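Local coordinates for DNA replication licensing factor MCM related protein (Thermoplasma acidophilum, PDB 4ME3) that probably helps unwind DNA at replication as the N-terminal, zinc-binding part of an archaeal MCM helicase, a domain thought to contact single-stranded DNA, at residues Gly128-Asn133 with Val198-Asp203; Gly226-Gly231 with Ile262-Asp267; Asn142-Cys147 with Asn188-Ile193; Gly152-Glu157 with Gln167-Cys172. All coordinates share one frame; numbering follows the deposited sequence.

Interaction 1: residues Gly128-Asn133 with Val198-Asp203; sequences GIVRKN and VEIQED
Val-130 packs against Val-198 and Ile-200 on the buried face of two antiparallel strands. This is the tight part of the contact. Val-130 CG1 lies 3.5 Å from Val-198 CG1, and Val-130 CG2 touches Ile-200 CG2. Val-130 CG1 points anti to the backbone N (chi1 176°), which turns it toward Val-198. Val-234 of strand 233-247 and Ile-216 and Ile-218 of strand 215-221 add to this apolar layer. Backbone bonds join the strands. Ile-129 N gives a bond of 2.8 Å to Gln-201 O, and Gln-201 N returns one to Ile-129 O. Next comes a classic beta bulge. Arg-131 N bonds Glu-199 O at 2.8 Å and nearly straight, while Lys-132 N reaches the same Glu-199 O only weakly, at 3.4 Å.

The other face, with Lys-132, Glu-199 and Gln-201, is looser and more polar, apart from buried Ile-129, whose CD1 lies against Asp-203. Arg-131 bends at chi2 (-50°) and runs over Gln-201 CB. Its NE donates to Gln-201 OE1 at 3.1 Å, with the guanidinium and amide planes 82° apart. Ile-129 CG2 lies over the rim of one guanidinium face, and water 1 links Arg-131 NH2 to Glu-202 O. Replacing Arg-131 by an alanine would probably leave Gln-201 OE1 without this donor and water 1 without one of its anchors. Lys-132 runs beside Glu-199, but the carboxylate pairs with Arg-215. The apolar face and backbone bonds thus join two OB-domain strands, while the polar face is held by a side-chain bond, a water bridge and salt bridges to Arg-215 and Arg-233.

Interaction 2: residues Gly226-Gly231 with Ile262-Asp267; sequences GLLYPG and INVRKD
The loop 226-231 passes strand 263-267 without pairing with it, and the nearest CA atoms, Leu-228 and Lys-266, stay 8.5 Å apart. Side chains bridge the gap. Leu-228 and Val-264 meet tip to tip, Leu-228 CD2 lying 3.8 Å from Val-264 CG1. The same methyl rests on the Lys-266 chain, with Leu-228 CD2 at 3.6 Å from Lys-266 CD. The leucine and the lysine run antiparallel alongside each other. Bends at chi2 and chi3 (-147° and -82°) carry the lysine past the leucine to the loop backbone. There Lys-266 NZ donates to Leu-227 O at 3.2 Å, nearly in line with the carbonyl. Water 2 makes a second link: it accepts from Lys-266 NZ and donates to Leu-227 O, 2.6 Å from each. Lys-266 NZ also bonds Asn-232 OD1, which in turn takes the Tyr-229 N-H. The ammonium group is thus gripped by the loop at several points and lies at the edge of the Tyr-229 ring.

Strand 233-247 runs close to both segments: Val-234 touches Leu-228 and Lys-266, and Val-236 touches Val-264. Strand 263-267 pairs with it antiparallel, so the contact ties a loop of the OB-type domain to that strand's neighbour.

Interaction 3: residues Asn142-Cys147 with Asn188-Ile193; sequences NAAFEC and NLSEFI. With ZN (zinc ion), chain B.
Asn-142 and Glu-191 form an antiparallel hydrogen-bonded pair. Asn-142 N donates to Glu-191 O at 3.1 Å. Glu-191 N returns a bond to Asn-142 O at 2.9 Å. The two CB atoms stand side by side on one face, Asn-142 CB at 4.1 Å from Glu-191 CB. Their polar ends turn to other partners: Asn-142 ND2 bonds the backbone of Gln-91 and Arg-92, and Glu-191 pairs with the Arg-92 side chain.

One side-chain bond extends the backbone pairing. Ser-190 OG sits anti to its carbonyl carbon (chi1 -58°) and accepts from Ala-144 N at 2.9 Å, with an N-H...O angle of 177°. The same hydroxyl also bonds Arg-186 O. The hydroxyl therefore ties the turn 186-190 to strand 123-147. Putting an alanine at Ser-190 would probably leave both the Ala-144 N-H and the Arg-186 carbonyl short of a partner.

Strand 123-147 leads out to the zinc-binding part of the MCM N-terminal region and ends at Cys-147, whose SG binds the zinc ion at 2.3 Å. Cys-150, Cys-169 and Cys-172 complete the four-cysteine site.

Apolar contact is slight but buried at Ala-144. Its CB lies 3.9 Å from Leu-189 CB. The small methyl probably allows Leu-189 to come this close, and Tyr-155 of strand 153-157 also touches it.

Interaction 4: residues Gly152-Glu157 with Gln167-Cys172; sequences GLTYVE and QVCDHC. With ZN (zinc ion), chain B.
Thr-154 points its side chain at the loop that carries two zinc ligands. Its CB lies 4.2 Å from Asp-170 N. From there the branches part. Thr-154 OG1 lies anti to the carbonyl carbon (chi1 -64°) and accepts from Asp-170 N at 3.0 Å, with an almost perfectly straight N-H...O angle of 179°. The same oxygen passes Cys-169 SG at 4.1 Å. Thr-154 CG2 takes the other direction and rests against the Asp-170 carboxylate, 3.5 Å from OD2. The threonine and aspartate side chains lie roughly perpendicular. Water 3 adds a second link, accepting from Tyr-155 N and donating to Asp-170 OD2.

His-171 approaches Leu-153 with its ring edge. Its NE2 gives Leu-153 O a weak, bent bond of 2.8 Å. The ring also comes obliquely against the Gly-152 backbone, where a CB would clash with His-171 CG.

Cys-169 SG is held by more than the metal. It accepts N-H bonds from His-171 and Cys-172, which probably ease the charge on the thiolate. Cys-169 and Cys-172 supply a CxxC pair, and with Cys-147 and Cys-150 they make the Cys4 zinc site of the MCM N-terminal domain.

In the fold
Interactions 1 and 3 join the same two strands, 123-147 and 191-201, with centres about 33 Å apart. Interaction 1 is partly buried and combines backbone bonds with an apolar face. Interaction 3 is buried and smaller, and adds a serine hydroxyl bond to a short backbone pairing. Interaction 2 is a surface contact built on a lysine and a leucine; it adjoins interaction 1, where Val-130 O meets Gly-231 N. Interaction 4, partly buried, has no strand pairing and rests on threonine and histidine bonds at the zinc loop. It touches interaction 3 through Tyr-155 OH and Leu-189 O. Both have zinc ligands in their segments, though Cys-147 stands apart from the pairing of interaction 3; interactions 1 and 2 lie away from the metal.

Interaction 1: residues Gly128-Asn133 with Val198-Asp203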
loop_
_atom_site.group_PDB
_atom_site.type_symbol
_atom_site.label_atom_id
_atom_site.label_comp_id
_atom_site.label_asym_id
_atom_site.label_seq_id
_atom_site.Cartn_x
_atom_site.Cartn_y
_atom_site.Cartn_z
ATOM N N GLY A 128 -16.383 -2.718 -12.328
ATOM C CA GLY A 128 -16.309 -3.662 -13.424
ATOM C C GLY A 128 -16.633 -5.078 -13.004
ATOM O O GLY A 128 -17.060 -5.328 -11.880
ATOM N N ILE A 129 -16.428 -6.005 -13.932
ATOM C CA ILE A 129 -16.674 -7.415 -13.695
ATOM C C ILE A 129 -15.342 -8.153 -13.731
ATOM O O ILE A 129 -14.545 -7.950 -14.641
ATOM C CB ILE A 129 -17.597 -7.993 -14.782
ATOM C CG1 ILE A 129 -18.887 -7.174 -14.864
ATOM C CG2 ILE A 129 -17.894 -9.463 -14.501
ATOM C CD1 ILE A 129 -19.769 -7.533 -16.040
ATOM N N VAL A 130 -15.087 -9.000 -12.739
ATOM C CA VAL A 130 -13.827 -9.728 -12.690
ATOM C C VAL A 130 -13.798 -10.798 -13.786
ATOM O O VAL A 130 -14.753 -11.559 -13.946
ATOM C CB VAL A 130 -13.596 -10.385 -11.313
ATOM C CG1 VAL A 130 -12.328 -11.215 -11.325
ATOM C CG2 VAL A 130 -13.527 -9.331 -10.217
ATOM N N ARG A 131 -12.708 -10.838 -14.548
ATOM C CA ARG A 131 -12.579 -11.790 -15.651
ATOM C C ARG A 131 -11.489 -12.827 -15.399
ATOM O O ARG A 131 -11.625 -13.987 -15.789
ATOM C CB ARG A 131 -12.285 -11.056 -16.962
ATOM C CG ARG A 131 -13.426 -10.190 -17.461
ATOM C CD ARG A 131 -14.738 -10.959 -17.482
ATOM N NE ARG A 131 -15.809 -10.195 -18.113
ATOM C CZ ARG A 131 -17.087 -10.562 -18.128
ATOM N NH1 ARG A 131 -17.469 -11.684 -17.535
ATOM N NH2 ARG A 131 -17.986 -9.797 -18.731
ATOM N N LYS A 132 -10.408 -12.401 -14.756
ATOM C CA LYS A 132 -9.275 -13.272 -14.498
ATOM C C LYS A 132 -8.648 -12.934 -13.162
ATOM O O LYS A 132 -8.765 -11.811 -12.681
ATOM C CB LYS A 132 -8.207 -13.100 -15.580
ATOM C CG LYS A 132 -8.610 -13.575 -16.960
ATOM C CD LYS A 132 -7.452 -13.444 -17.943
ATOM C CE LYS A 132 -6.637 -14.729 -18.045
ATOM N NZ LYS A 132 -5.995 -15.130 -16.759
ATOM N N ASN A 133 -7.979 -13.911 -12.566
ATOM C CA ASN A 133 -7.149 -13.644 -11.403
ATOM C C ASN A 133 -5.941 -14.565 -11.394
ATOM O O ASN A 133 -5.974 -15.658 -11.964
ATOM C CB ASN A 133 -7.953 -13.766 -10.105
ATOM C CG ASN A 133 -8.475 -15.168 -9.865
ATOM O OD1 ASN A 133 -7.902 -16.149 -10.332
ATOM N ND2 ASN A 133 -9.570 -15.266 -9.124
ATOM N N VAL A 198 -5.824 -9.088 -10.360
ATOM C CA VAL A 198 -7.185 -9.343 -10.785
ATOM C C VAL A 198 -7.524 -8.431 -11.956
ATOM O O VAL A 198 -7.436 -7.209 -11.845
ATOM C CB VAL A 198 -8.177 -9.069 -9.637
ATOM C CG1 VAL A 198 -9.599 -9.367 -10.066
ATOM C CG2 VAL A 198 -7.801 -9.898 -8.406
ATOM N N GLU A 199 -7.899 -9.022 -13.082
ATOM C CA GLU A 199 -8.303 -8.226 -14.236
ATOM C C GLU A 199 -9.810 -8.056 -14.255
ATOM O O GLU A 199 -10.548 -9.034 -14.190
ATOM C CB GLU A 199 -7.843 -8.878 -15.540
ATOM C CG GLU A 199 -8.292 -8.108 -16.770
ATOM C CD GLU A 199 -7.787 -8.717 -18.059
ATOM O OE1 GLU A 199 -6.880 -8.122 -18.678
ATOM O OE2 GLU A 199 -8.301 -9.783 -18.454
ATOM N N ILE A 200 -10.268 -6.809 -14.337
ATOM C CA ILE A 200 -11.693 -6.537 -14.465
ATOM C C ILE A 200 -12.003 -5.920 -15.827
ATOM O O ILE A 200 -11.129 -5.361 -16.482
ATOM C CB ILE A 200 -12.217 -5.608 -13.350
ATOM C CG1 ILE A 200 -11.549 -4.233 -13.419
ATOM C CG2 ILE A 200 -11.986 -6.238 -11.981
ATOM C CD1 ILE A 200 -12.241 -3.189 -12.562
ATOM N N GLN A 201 -13.258 -6.028 -16.238
ATOM C CA GLN A 201 -13.693 -5.499 -17.522
ATOM C C GLN A 201 -14.941 -4.651 -17.340
ATOM O O GLN A 201 -15.735 -4.887 -16.432
ATOM C CB GLN A 201 -13.987 -6.647 -18.486
ATOM C CG GLN A 201 -14.293 -6.195 -19.899
ATOM C CD GLN A 201 -14.480 -7.357 -20.849
ATOM O OE1 GLN A 201 -14.885 -8.447 -20.442
ATOM N NE2 GLN A 201 -14.178 -7.134 -22.125
ATOM N N GLU A 202 -15.117 -3.662 -18.210
ATOM C CA GLU A 202 -16.302 -2.822 -18.163
ATOM C C GLU A 202 -17.543 -3.678 -18.357
ATOM O O GLU A 202 -17.531 -4.624 -19.142
ATOM C CB GLU A 202 -16.241 -1.748 -19.252
ATOM C CG GLU A 202 -15.147 -0.718 -19.041
ATOM C CD GLU A 202 -15.152 0.367 -20.103
ATOM O OE1 GLU A 202 -14.978 0.031 -21.291
ATOM O OE2 GLU A 202 -15.333 1.552 -19.745
ATOM N N ASP A 203 -18.605 -3.344 -17.632
ATOM C CA ASP A 203 -19.882 -4.029 -17.773
ATOM C C ASP A 203 -20.512 -3.643 -19.107
ATOM O O ASP A 203 -20.837 -2.478 -19.322
ATOM C CB ASP A 203 -20.815 -3.641 -16.626
ATOM C CG ASP A 203 -22.140 -4.381 -16.671
ATOM O OD1 ASP A 203 -22.480 -4.938 -17.735
ATOM O OD2 ASP A 203 -22.843 -4.402 -15.640
HETATM O O HOH W 1 -17.448 -7.017 -20.388
#

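Interaction 2: residues Gly226-Gly231 with Ile262-Asp267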
loop_
_atom_site.group_PDB
_atom_site.type_symbol
_atom_site.label_atom_id
_atom_site.label_comp_id
_atom_site.label_asym_id
_atom_site.label_seq_id
_atom_site.Cartn_x
_atom_site.Cartn_y
_atom_site.Cartn_z
ATOM N N GLY A 226 -6.999 -12.570 -2.525
ATOM C CA GLY A 226 -7.767 -13.796 -2.430
ATOM C C GLY A 226 -9.254 -13.590 -2.212
ATOM O O GLY A 226 -9.934 -14.487 -1.722
ATOM N N LEU A 227 -9.759 -12.418 -2.584
ATOM C CA LEU A 227 -11.162 -12.078 -2.357
ATOM C C LEU A 227 -11.994 -12.062 -3.637
ATOM O O LEU A 227 -13.210 -12.233 -3.587
ATOM C CB LEU A 227 -11.273 -10.707 -1.685
ATOM C CG LEU A 227 -10.675 -10.572 -0.282
ATOM C CD1 LEU A 227 -10.852 -9.147 0.232
ATOM C CD2 LEU A 227 -11.301 -11.570 0.672
ATOM N N LEU A 228 -11.345 -11.854 -4.779
ATOM C CA LEU A 228 -12.062 -11.636 -6.029
ATOM C C LEU A 228 -11.931 -12.822 -6.983
ATOM O O LEU A 228 -10.843 -13.377 -7.160
ATOM C CB LEU A 228 -11.566 -10.349 -6.699
ATOM C CG LEU A 228 -11.677 -9.086 -5.838
ATOM C CD1 LEU A 228 -11.191 -7.852 -6.595
ATOM C CD2 LEU A 228 -13.101 -8.888 -5.362
ATOM N N TYR A 229 -13.053 -13.198 -7.590
ATOM C CA TYR A 229 -13.123 -14.344 -8.487
ATOM C C TYR A 229 -13.848 -13.968 -9.778
ATOM O O TYR A 229 -14.636 -13.018 -9.802
ATOM C CB TYR A 229 -13.871 -15.499 -7.811
ATOM C CG TYR A 229 -13.275 -15.945 -6.495
ATOM C CD1 TYR A 229 -13.654 -15.346 -5.301
ATOM C CD2 TYR A 229 -12.345 -16.975 -6.445
ATOM C CE1 TYR A 229 -13.115 -15.755 -4.094
ATOM C CE2 TYR A 229 -11.800 -17.391 -5.242
ATOM C CZ TYR A 229 -12.190 -16.779 -4.071
ATOM O OH TYR A 229 -11.649 -17.190 -2.873
ATOM N N PRO A 230 -13.594 -14.714 -10.864
ATOM C CA PRO A 230 -14.250 -14.395 -12.136
ATOM C C PRO A 230 -15.771 -14.346 -12.031
ATOM O O PRO A 230 -16.384 -15.244 -11.456
ATOM C CB PRO A 230 -13.803 -15.537 -13.052
ATOM C CG PRO A 230 -12.480 -15.942 -12.507
ATOM C CD PRO A 230 -12.589 -15.781 -11.016
ATOM N N GLY A 231 -16.365 -13.293 -12.585
ATOM C CA GLY A 231 -17.800 -13.097 -12.537
ATOM C C GLY A 231 -18.225 -12.103 -11.470
ATOM O O GLY A 231 -19.327 -11.557 -11.531
ATOM N N ILE A 262 -7.038 -0.050 -2.593
ATOM C CA ILE A 262 -7.065 0.422 -1.211
ATOM C C ILE A 262 -8.305 -0.097 -0.491
ATOM O O ILE A 262 -8.271 -0.366 0.710
ATOM C CB ILE A 262 -7.052 1.964 -1.150
ATOM C CG1 ILE A 262 -5.740 2.509 -1.719
ATOM C CG2 ILE A 262 -7.249 2.442 0.273
ATOM C CD1 ILE A 262 -4.505 2.083 -0.955
ATOM N N ASN A 263 -9.400 -0.235 -1.235
ATOM C CA ASN A 263 -10.667 -0.707 -0.691
ATOM C C ASN A 263 -11.444 -1.430 -1.788
ATOM O O ASN A 263 -11.416 -1.022 -2.951
ATOM C CB ASN A 263 -11.480 0.471 -0.144
ATOM C CG ASN A 263 -12.727 0.036 0.606
ATOM O OD1 ASN A 263 -12.695 -0.895 1.410
ATOM N ND2 ASN A 263 -13.834 0.718 0.349
ATOM N N VAL A 264 -12.124 -2.511 -1.420
ATOM C CA VAL A 264 -12.857 -3.325 -2.385
ATOM C C VAL A 264 -14.260 -3.626 -1.874
ATOM O O VAL A 264 -14.443 -3.959 -0.700
ATOM C CB VAL A 264 -12.130 -4.662 -2.652
ATOM C CG1 VAL A 264 -13.018 -5.616 -3.433
ATOM C CG2 VAL A 264 -10.818 -4.418 -3.388
ATOM N N ARG A 265 -15.247 -3.500 -2.757
ATOM C CA ARG A 265 -16.632 -3.843 -2.429
ATOM C C ARG A 265 -17.229 -4.705 -3.531
ATOM O O ARG A 265 -16.962 -4.482 -4.708
ATOM C CB ARG A 265 -17.480 -2.581 -2.259
ATOM C CG ARG A 265 -17.152 -1.767 -1.021
ATOM C CD ARG A 265 -17.581 -2.478 0.259
ATOM N NE ARG A 265 -17.301 -1.664 1.439
ATOM C CZ ARG A 265 -16.143 -1.658 2.096
ATOM N NH1 ARG A 265 -15.135 -2.428 1.705
ATOM N NH2 ARG A 265 -15.993 -0.877 3.156
ATOM N N LYS A 266 -18.042 -5.682 -3.138
ATOM C CA LYS A 266 -18.683 -6.591 -4.085
ATOM C C LYS A 266 -20.200 -6.552 -3.967
ATOM O O LYS A 266 -20.742 -6.182 -2.928
ATOM C CB LYS A 266 -18.210 -8.026 -3.847
ATOM C CG LYS A 266 -16.771 -8.277 -4.246
ATOM C CD LYS A 266 -16.591 -9.693 -4.767
ATOM C CE LYS A 266 -16.440 -10.680 -3.634
ATOM N NZ LYS A 266 -16.377 -12.082 -4.125
ATOM N N ASP A 267 -20.881 -6.946 -5.039
ATOM C CA ASP A 267 -22.333 -7.089 -5.010
ATOM C C ASP A 267 -22.768 -8.165 -5.999
ATOM O O ASP A 267 -22.010 -8.538 -6.894
ATOM C CB ASP A 267 -23.009 -5.761 -5.346
ATOM C CG ASP A 267 -22.851 -5.382 -6.803
ATOM O OD1 ASP A 267 -21.743 -4.953 -7.188
ATOM O OD2 ASP A 267 -23.838 -5.510 -7.559
HETATM O O HOH W 2 -15.129 -13.138 -2.060
#

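Interaction 3: residues Asn142-Cys147 with Asn188-Ile193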
loop_
_atom_site.group_PDB
_atom_site.type_symbol
_atom_site.label_atom_id
_atom_site.label_comp_id
_atom_site.label_asym_id
_atom_site.label_seq_id
_atom_site.Cartn_x
_atom_site.Cartn_y
_atom_site.Cartn_z
ATOM N N ASN A 142 9.062 -6.490 3.977
ATOM C CA ASN A 142 10.143 -5.969 4.803
ATOM C C ASN A 142 11.317 -6.933 4.729
ATOM O O ASN A 142 11.272 -8.023 5.299
ATOM C CB ASN A 142 9.692 -5.773 6.249
ATOM C CG ASN A 142 10.609 -4.843 7.019
ATOM O OD1 ASN A 142 11.358 -4.061 6.426
ATOM N ND2 ASN A 142 10.558 -4.920 8.341
ATOM N N ALA A 143 12.358 -6.529 4.009
ATOM C CA ALA A 143 13.473 -7.419 3.699
ATOM C C ALA A 143 14.600 -7.305 4.715
ATOM O O ALA A 143 15.091 -6.213 4.992
ATOM C CB ALA A 143 13.998 -7.123 2.311
ATOM N N ALA A 144 15.021 -8.449 5.248
ATOM C CA ALA A 144 16.153 -8.511 6.165
ATOM C C ALA A 144 17.458 -8.662 5.388
ATOM O O ALA A 144 17.597 -9.573 4.578
ATOM C CB ALA A 144 15.984 -9.681 7.127
ATOM N N PHE A 145 18.412 -7.771 5.646
ATOM C CA PHE A 145 19.724 -7.839 5.011
ATOM C C PHE A 145 20.823 -7.996 6.056
ATOM O O PHE A 145 20.897 -7.223 7.009
ATOM C CB PHE A 145 19.982 -6.581 4.180
ATOM C CG PHE A 145 19.173 -6.508 2.917
ATOM C CD1 PHE A 145 19.619 -7.119 1.758
ATOM C CD2 PHE A 145 17.970 -5.824 2.887
ATOM C CE1 PHE A 145 18.879 -7.052 0.594
ATOM C CE2 PHE A 145 17.228 -5.752 1.725
ATOM C CZ PHE A 145 17.683 -6.369 0.578
ATOM N N GLU A 146 21.682 -8.993 5.869
ATOM C CA GLU A 146 22.762 -9.248 6.815
ATOM C C GLU A 146 24.063 -8.585 6.374
ATOM O O GLU A 146 24.529 -8.789 5.250
ATOM C CB GLU A 146 22.974 -10.753 6.995
ATOM C CG GLU A 146 24.137 -11.099 7.910
ATOM C CD GLU A 146 24.284 -12.591 8.135
ATOM O OE1 GLU A 146 23.428 -13.360 7.648
ATOM O OE2 GLU A 146 25.260 -12.997 8.802
ATOM N N CYS A 147 24.641 -7.791 7.272
ATOM C CA CYS A 147 25.878 -7.067 6.998
ATOM C C CYS A 147 27.067 -8.018 6.936
ATOM O O CYS A 147 27.256 -8.842 7.828
ATOM C CB CYS A 147 26.118 -6.015 8.086
ATOM S SG CYS A 147 27.695 -5.140 7.940
ATOM N N ASN A 188 14.168 -15.903 5.200
ATOM C CA ASN A 188 13.505 -16.533 6.336
ATOM C C ASN A 188 13.336 -15.591 7.530
ATOM O O ASN A 188 12.566 -15.881 8.444
ATOM C CB ASN A 188 14.245 -17.805 6.754
ATOM C CG ASN A 188 14.203 -18.877 5.681
ATOM O OD1 ASN A 188 13.404 -18.800 4.746
ATOM N ND2 ASN A 188 15.057 -19.885 5.812
ATOM N N LEU A 189 14.048 -14.467 7.514
ATOM C CA LEU A 189 13.930 -13.461 8.567
ATOM C C LEU A 189 13.171 -12.230 8.074
ATOM O O LEU A 189 13.080 -11.219 8.774
ATOM C CB LEU A 189 15.315 -13.038 9.053
ATOM C CG LEU A 189 16.141 -14.124 9.744
ATOM C CD1 LEU A 189 17.567 -13.651 9.942
ATOM C CD2 LEU A 189 15.511 -14.502 11.074
ATOM N N SER A 190 12.636 -12.322 6.864
ATOM C CA SER A 190 11.936 -11.208 6.248
ATOM C C SER A 190 10.430 -11.403 6.361
ATOM O O SER A 190 9.954 -12.503 6.645
ATOM C CB SER A 190 12.334 -11.090 4.775
ATOM O OG SER A 190 13.735 -10.926 4.634
ATOM N N GLU A 191 9.685 -10.328 6.136
ATOM C CA GLU A 191 8.232 -10.401 6.123
ATOM C C GLU A 191 7.699 -10.352 4.699
ATOM O O GLU A 191 8.065 -9.475 3.921
ATOM C CB GLU A 191 7.633 -9.264 6.951
ATOM C CG GLU A 191 7.737 -9.491 8.450
ATOM C CD GLU A 191 7.089 -10.795 8.880
ATOM O OE1 GLU A 191 5.849 -10.906 8.765
ATOM O OE2 GLU A 191 7.818 -11.712 9.322
ATOM N N PHE A 192 6.838 -11.307 4.371
ATOM C CA PHE A 192 6.168 -11.346 3.076
ATOM C C PHE A 192 4.690 -11.039 3.232
ATOM O O PHE A 192 4.104 -11.262 4.298
ATOM C CB PHE A 192 6.301 -12.734 2.452
ATOM C CG PHE A 192 7.715 -13.136 2.157
ATOM C CD1 PHE A 192 8.500 -13.710 3.138
ATOM C CD2 PHE A 192 8.252 -12.950 0.898
ATOM C CE1 PHE A 192 9.799 -14.088 2.872
ATOM C CE2 PHE A 192 9.553 -13.328 0.622
ATOM C CZ PHE A 192 10.325 -13.896 1.614
ATOM N N ILE A 193 4.081 -10.543 2.159
ATOM C CA ILE A 193 2.640 -10.357 2.116
ATOM C C ILE A 193 2.059 -11.042 0.883
ATOM O O ILE A 193 2.743 -11.204 -0.131
ATOM C CB ILE A 193 2.252 -8.863 2.092
ATOM C CG1 ILE A 193 2.859 -8.176 0.868
ATOM C CG2 ILE A 193 2.705 -8.177 3.370
ATOM C CD1 ILE A 193 2.396 -6.743 0.684
HETATM ZN ZN ZN B . 27.291 -3.904 9.886
#

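Interaction 4: residues Gly152-Glu157 with Gln167-Cys172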
loop_
_atom_site.group_PDB
_atom_site.type_symbol
_atom_site.label_atom_id
_atom_site.label_comp_id
_atom_site.label_asym_id
_atom_site.label_seq_id
_atom_site.Cartn_x
_atom_site.Cartn_y
_atom_site.Cartn_z
ATOM N N GLY A 152 24.973 -7.973 11.455
ATOM C CA GLY A 152 23.724 -7.454 11.977
ATOM C C GLY A 152 22.696 -7.350 10.868
ATOM O O GLY A 152 23.040 -7.448 9.689
ATOM N N LEU A 153 21.438 -7.140 11.240
ATOM C CA LEU A 153 20.354 -7.093 10.267
ATOM C C LEU A 153 19.831 -5.682 10.038
ATOM O O LEU A 153 19.434 -4.992 10.974
ATOM C CB LEU A 153 19.201 -7.987 10.717
ATOM C CG LEU A 153 19.514 -9.479 10.808
ATOM C CD1 LEU A 153 18.330 -10.222 11.396
ATOM C CD2 LEU A 153 19.876 -10.035 9.438
ATOM N N THR A 154 19.833 -5.269 8.776
ATOM C CA THR A 154 19.211 -4.024 8.357
ATOM C C THR A 154 17.959 -4.360 7.565
ATOM O O THR A 154 18.022 -5.086 6.572
ATOM C CB THR A 154 20.154 -3.205 7.462
ATOM O OG1 THR A 154 21.306 -2.808 8.212
ATOM C CG2 THR A 154 19.455 -1.962 6.915
ATOM N N TYR A 155 16.818 -3.844 8.002
ATOM C CA TYR A 155 15.566 -4.096 7.305
ATOM C C TYR A 155 15.246 -2.957 6.346
ATOM O O TYR A 155 15.395 -1.786 6.688
ATOM C CB TYR A 155 14.425 -4.299 8.304
ATOM C CG TYR A 155 14.376 -5.694 8.890
ATOM C CD1 TYR A 155 15.148 -6.033 9.993
ATOM C CD2 TYR A 155 13.561 -6.672 8.336
ATOM C CE1 TYR A 155 15.110 -7.307 10.528
ATOM C CE2 TYR A 155 13.514 -7.950 8.865
ATOM C CZ TYR A 155 14.292 -8.260 9.963
ATOM O OH TYR A 155 14.248 -9.531 10.492
ATOM N N VAL A 156 14.821 -3.309 5.138
ATOM C CA VAL A 156 14.450 -2.318 4.136
ATOM C C VAL A 156 13.074 -2.640 3.573
ATOM O O VAL A 156 12.847 -3.734 3.059
ATOM C CB VAL A 156 15.457 -2.284 2.975
ATOM C CG1 VAL A 156 15.073 -1.201 1.970
ATOM C CG2 VAL A 156 16.866 -2.057 3.496
ATOM N N GLU A 157 12.156 -1.685 3.676
ATOM C CA GLU A 157 10.823 -1.853 3.115
ATOM C C GLU A 157 10.907 -1.916 1.596
ATOM O O GLU A 157 11.656 -1.160 0.975
ATOM C CB GLU A 157 9.909 -0.702 3.536
ATOM C CG GLU A 157 8.484 -0.839 3.029
ATOM C CD GLU A 157 7.624 0.362 3.364
ATOM O OE1 GLU A 157 8.097 1.246 4.106
ATOM O OE2 GLU A 157 6.474 0.428 2.880
ATOM N N GLN A 167 22.283 0.687 1.686
ATOM C CA GLN A 167 23.601 1.211 1.356
ATOM C C GLN A 167 24.492 1.199 2.594
ATOM O O GLN A 167 25.681 0.889 2.515
ATOM C CB GLN A 167 23.484 2.637 0.823
ATOM C CG GLN A 167 24.651 3.061 -0.050
ATOM C CD GLN A 167 24.597 2.446 -1.436
ATOM O OE1 GLN A 167 25.547 1.799 -1.879
ATOM N NE2 GLN A 167 23.484 2.655 -2.133
ATOM N N VAL A 168 23.901 1.535 3.737
ATOM C CA VAL A 168 24.629 1.608 4.999
ATOM C C VAL A 168 24.012 0.670 6.033
ATOM O O VAL A 168 22.792 0.506 6.085
ATOM C CB VAL A 168 24.628 3.049 5.555
ATOM C CG1 VAL A 168 23.209 3.581 5.660
ATOM C CG2 VAL A 168 25.326 3.108 6.909
ATOM N N CYS A 169 24.860 0.061 6.855
ATOM C CA CYS A 169 24.406 -0.864 7.889
ATOM C C CYS A 169 23.816 -0.105 9.078
ATOM O O CYS A 169 24.421 0.840 9.579
ATOM C CB CYS A 169 25.571 -1.748 8.352
ATOM S SG CYS A 169 25.173 -2.899 9.699
ATOM N N ASP A 170 22.634 -0.522 9.523
ATOM C CA ASP A 170 21.968 0.122 10.654
ATOM C C ASP A 170 22.649 -0.187 11.982
ATOM O O ASP A 170 22.377 0.473 12.986
ATOM C CB ASP A 170 20.501 -0.313 10.739
ATOM C CG ASP A 170 19.609 0.440 9.770
ATOM O OD1 ASP A 170 20.058 1.461 9.206
ATOM O OD2 ASP A 170 18.452 0.012 9.581
ATOM N N HIS A 171 23.528 -1.184 11.994
ATOM C CA HIS A 171 24.136 -1.633 13.243
ATOM C C HIS A 171 25.580 -1.167 13.428
ATOM O O HIS A 171 25.985 -0.849 14.545
ATOM C CB HIS A 171 24.056 -3.158 13.355
ATOM C CG HIS A 171 22.668 -3.671 13.584
ATOM N ND1 HIS A 171 22.092 -3.718 14.836
ATOM C CD2 HIS A 171 21.740 -4.150 12.724
ATOM C CE1 HIS A 171 20.869 -4.208 14.736
ATOM N NE2 HIS A 171 20.630 -4.479 13.465
ATOM N N CYS A 172 26.357 -1.130 12.348
ATOM C CA CYS A 172 27.767 -0.751 12.454
ATOM C C CYS A 172 28.117 0.528 11.685
ATOM O O CYS A 172 29.201 1.080 11.860
ATOM C CB CYS A 172 28.670 -1.904 12.004
ATOM S SG CYS A 172 28.777 -2.147 10.219
HETATM ZN ZN ZN B . 27.291 -3.904 9.886
HETATM O O HOH W 3 17.144 -2.252 10.500
#